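Local coordinates for putative Fe-S biosynthesis protein (Lactobacillus salivarius, PDB 2P2E), which is a putative Fe-S cluster assembly protein that probably takes part in iron-sulphur cluster biosynthesis, although its function has not been established, at residues Lys14-Arg17 and Tyr18-Ser22. Sequence-based numbering, arbitrary orientation.
Sequences KLQR and YTDDS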
ATOM      1  N   LYS A  14     -10.560  -4.867  -7.418  1.00 25.92           N
ATOM      2  CA  LYS A  14     -10.850  -3.563  -6.831  1.00 25.74           C
ATOM      3  C   LYS A  14      -9.700  -2.574  -7.033  1.00 26.06           C
ATOM      4  O   LYS A  14      -9.870  -1.362  -6.864  1.00 26.34           O
ATOM      5  CB  LYS A  14     -11.129  -3.706  -5.335  1.00 26.84           C
ATOM      6  CG  LYS A  14     -11.407  -2.390  -4.623  1.00 28.74           C
ATOM      7  CD  LYS A  14     -11.186  -2.532  -3.122  1.00 32.68           C
ATOM      8  CE  LYS A  14     -11.562  -1.266  -2.350  1.00 33.48           C
ATOM      9  NZ  LYS A  14     -13.039  -1.019  -2.371  1.00 35.55           N
ATOM     10  N   LEU A  15      -8.530  -3.097  -7.385  1.00 24.57           N
ATOM     11  CA  LEU A  15      -7.352  -2.274  -7.609  1.00 23.48           C
ATOM     12  C   LEU A  15      -7.078  -2.110  -9.086  1.00 23.85           C
ATOM     13  O   LEU A  15      -6.176  -1.378  -9.477  1.00 24.43           O
ATOM     14  CB  LEU A  15      -6.133  -2.906  -6.939  1.00 21.78           C
ATOM     15  CG  LEU A  15      -6.021  -2.735  -5.419  1.00 21.81           C
ATOM     16  CD1 LEU A  15      -4.936  -3.643  -4.849  1.00 19.18           C
ATOM     17  CD2 LEU A  15      -5.724  -1.279  -5.110  1.00 18.83           C
ATOM     18  N   GLN A  16      -7.877  -2.781  -9.901  1.00 24.12           N
ATOM     19  CA  GLN A  16      -7.720  -2.751 -11.347  1.00 24.83           C
ATOM     20  C   GLN A  16      -7.671  -1.347 -11.948  1.00 24.48           C
ATOM     21  O   GLN A  16      -6.799  -1.042 -12.765  1.00 23.13           O
ATOM     22  CB  GLN A  16      -8.852  -3.548 -11.975  1.00 27.01           C
ATOM     23  CG  GLN A  16      -8.557  -4.095 -13.358  1.00 29.20           C
ATOM     24  CD  GLN A  16      -9.515  -5.214 -13.737  1.00 30.12           C
ATOM     25  OE1 GLN A  16     -10.736  -5.017 -13.791  1.00 30.07           O
ATOM     26  NE2 GLN A  16      -8.966  -6.402 -13.986  1.00 28.70           N
ATOM     27  N   ARG A  17      -8.604  -0.496 -11.530  1.00 24.65           N
ATOM     28  CA  ARG A  17      -8.687   0.879 -12.025  1.00 24.64           C
ATOM     29  C   ARG A  17      -7.393   1.671 -11.836  1.00 23.88           C
ATOM     30  O   ARG A  17      -7.172   2.681 -12.506  1.00 24.02           O
ATOM     31  CB  ARG A  17      -9.823   1.619 -11.323  1.00 25.30           C
ATOM     32  CG  ARG A  17     -11.170   0.912 -11.358  1.00 28.51           C
ATOM     33  CD  ARG A  17     -11.763   0.897 -12.756  1.00 31.88           C
ATOM     34  NE  ARG A  17     -11.782   2.224 -13.373  1.00 34.98           N
ATOM     35  CZ  ARG A  17     -12.589   3.222 -13.024  1.00 36.33           C
ATOM     36  NH1 ARG A  17     -13.471   3.065 -12.050  1.00 36.47           N
ATOM     37  NH2 ARG A  17     -12.500   4.391 -13.648  1.00 37.21           N
ATOM     38  N   TYR A  18      -6.544   1.216 -10.921  1.00 22.84           N
ATOM     39  CA  TYR A  18      -5.278   1.897 -10.662  1.00 21.01           C
ATOM     40  C   TYR A  18      -4.117   1.193 -11.361  1.00 20.89           C
ATOM     41  O   TYR A  18      -3.293   1.839 -12.000  1.00 21.60           O
ATOM     42  CB  TYR A  18      -5.012   1.965  -9.157  1.00 20.59           C
ATOM     43  CG  TYR A  18      -6.126   2.606  -8.363  1.00 18.95           C
ATOM     44  CD1 TYR A  18      -6.407   3.967  -8.484  1.00 19.22           C
ATOM     45  CD2 TYR A  18      -6.899   1.853  -7.493  1.00 17.96           C
ATOM     46  CE1 TYR A  18      -7.434   4.559  -7.756  1.00 18.05           C
ATOM     47  CE2 TYR A  18      -7.926   2.428  -6.763  1.00 18.50           C
ATOM     48  CZ  TYR A  18      -8.190   3.781  -6.896  1.00 19.84           C
ATOM     49  OH  TYR A  18      -9.220   4.337  -6.179  1.00 20.82           O
ATOM     50  N   THR A  19      -4.049  -0.131 -11.255  1.00 19.98           N
ATOM     51  CA  THR A  19      -2.970  -0.852 -11.913  1.00 20.45           C
ATOM     52  C   THR A  19      -3.050  -0.654 -13.420  1.00 21.07           C
ATOM     53  O   THR A  19      -2.054  -0.847 -14.119  1.00 21.87           O
ATOM     54  CB  THR A  19      -2.987  -2.381 -11.607  1.00 20.72           C
ATOM     55  OG1 THR A  19      -4.309  -2.901 -11.776  1.00 20.61           O
ATOM     56  CG2 THR A  19      -2.492  -2.651 -10.196  1.00 18.13           C
ATOM     57  N   ASP A  20      -4.231  -0.275 -13.914  1.00 21.43           N
ATOM     58  CA  ASP A  20      -4.426  -0.041 -15.344  1.00 21.91           C
ATOM     59  C   ASP A  20      -3.808   1.271 -15.808  1.00 22.25           C
ATOM     60  O   ASP A  20      -3.683   1.508 -17.010  1.00 23.88           O
ATOM     61  CB  ASP A  20      -5.915  -0.046 -15.720  1.00 22.34           C
ATOM     62  CG  ASP A  20      -6.494  -1.449 -15.837  1.00 21.96           C
ATOM     63  OD1 ASP A  20      -5.725  -2.401 -16.057  1.00 21.71           O
ATOM     64  OD2 ASP A  20      -7.727  -1.594 -15.724  1.00 24.03           O
ATOM     65  N   ASP A  21      -3.425   2.123 -14.862  1.00 22.86           N
ATOM     66  CA  ASP A  21      -2.801   3.397 -15.204  1.00 24.40           C
ATOM     67  C   ASP A  21      -1.288   3.227 -15.369  1.00 24.87           C
ATOM     68  O   ASP A  21      -0.558   3.229 -14.385  1.00 25.28           O
ATOM     69  CB  ASP A  21      -3.053   4.439 -14.113  1.00 24.72           C
ATOM     70  CG  ASP A  21      -2.588   5.831 -14.516  1.00 25.43           C
ATOM     71  OD1 ASP A  21      -1.762   5.956 -15.446  1.00 25.46           O
ATOM     72  OD2 ASP A  21      -3.049   6.807 -13.899  1.00 25.36           O
ATOM     73  N   SER A  22      -0.827   3.096 -16.608  1.00 25.55           N
ATOM     74  CA  SER A  22       0.596   2.942 -16.897  1.00 26.80           C
ATOM     75  C   SER A  22       1.440   3.952 -16.121  1.00 27.57           C
ATOM     76  O   SER A  22       2.581   3.672 -15.748  1.00 26.83           O
ATOM     77  CB  SER A  22       0.855   3.153 -18.389  1.00 26.33           C
ATOM     78  OG  SER A  22       0.077   2.273 -19.169  1.00 29.69           O
TER
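The aromatic ring of Tyr18 lies beside the backbone of Leu15, meeting the carbonyls of Lys14 and Leu15 obliquely, and the side chains of Leu15 and Tyr18 cross at about a right angle, with Leu15 CD2 touching Tyr18 CD2 at 4.1 Å. With its CG beside the backbone N (chi1 -55°), the tyrosine swings back along the helix over the preceding turn. The other flat groups are the Gln16 amide and the Asp20 carboxylate, whose planes are 13° apart; yet it is the aliphatic part of the glutamine that makes the touch, Gln16 CG standing 3.5 Å from Asp20 OD2.

The backbone of helix 9-19 carries the hydrogen bonds. Leu15 O accepts two: Thr19 N comes at 3.0 Å in the regular i to i+4 manner, almost straight at the hydrogen, whereas Tyr18 N stands above the carbonyl plane. Gln16 O takes Asp20 N at 2.9 Å by a more bent bond. The Thr19 hydroxyl folds back over this backbone, OG1 being 3.3 Å from both Leu15 O and Gln16 O. Asp21 N then bonds to Tyr18 O, a tighter i to i+3 closure as the chain turns into the loop.

Leu15 and Tyr18 both touch Ile116 of strand 108-118, joining the end of the helix to the sheet, while Asp21 OD1 bonds to Asn23 N and its OD2 forms a salt bridge with Arg120.

Asp20 illustrates the electrostatics near the C-terminal end of a helix: its OD2 lies 3.1 Å from Gln16 O, acceptor against acceptor, an arrangement probably mildly unfavourable, and Arg17 NE, 6.0 Å from Asp20 OD2, could ease it in part through space, at a distance too long for a salt bridge.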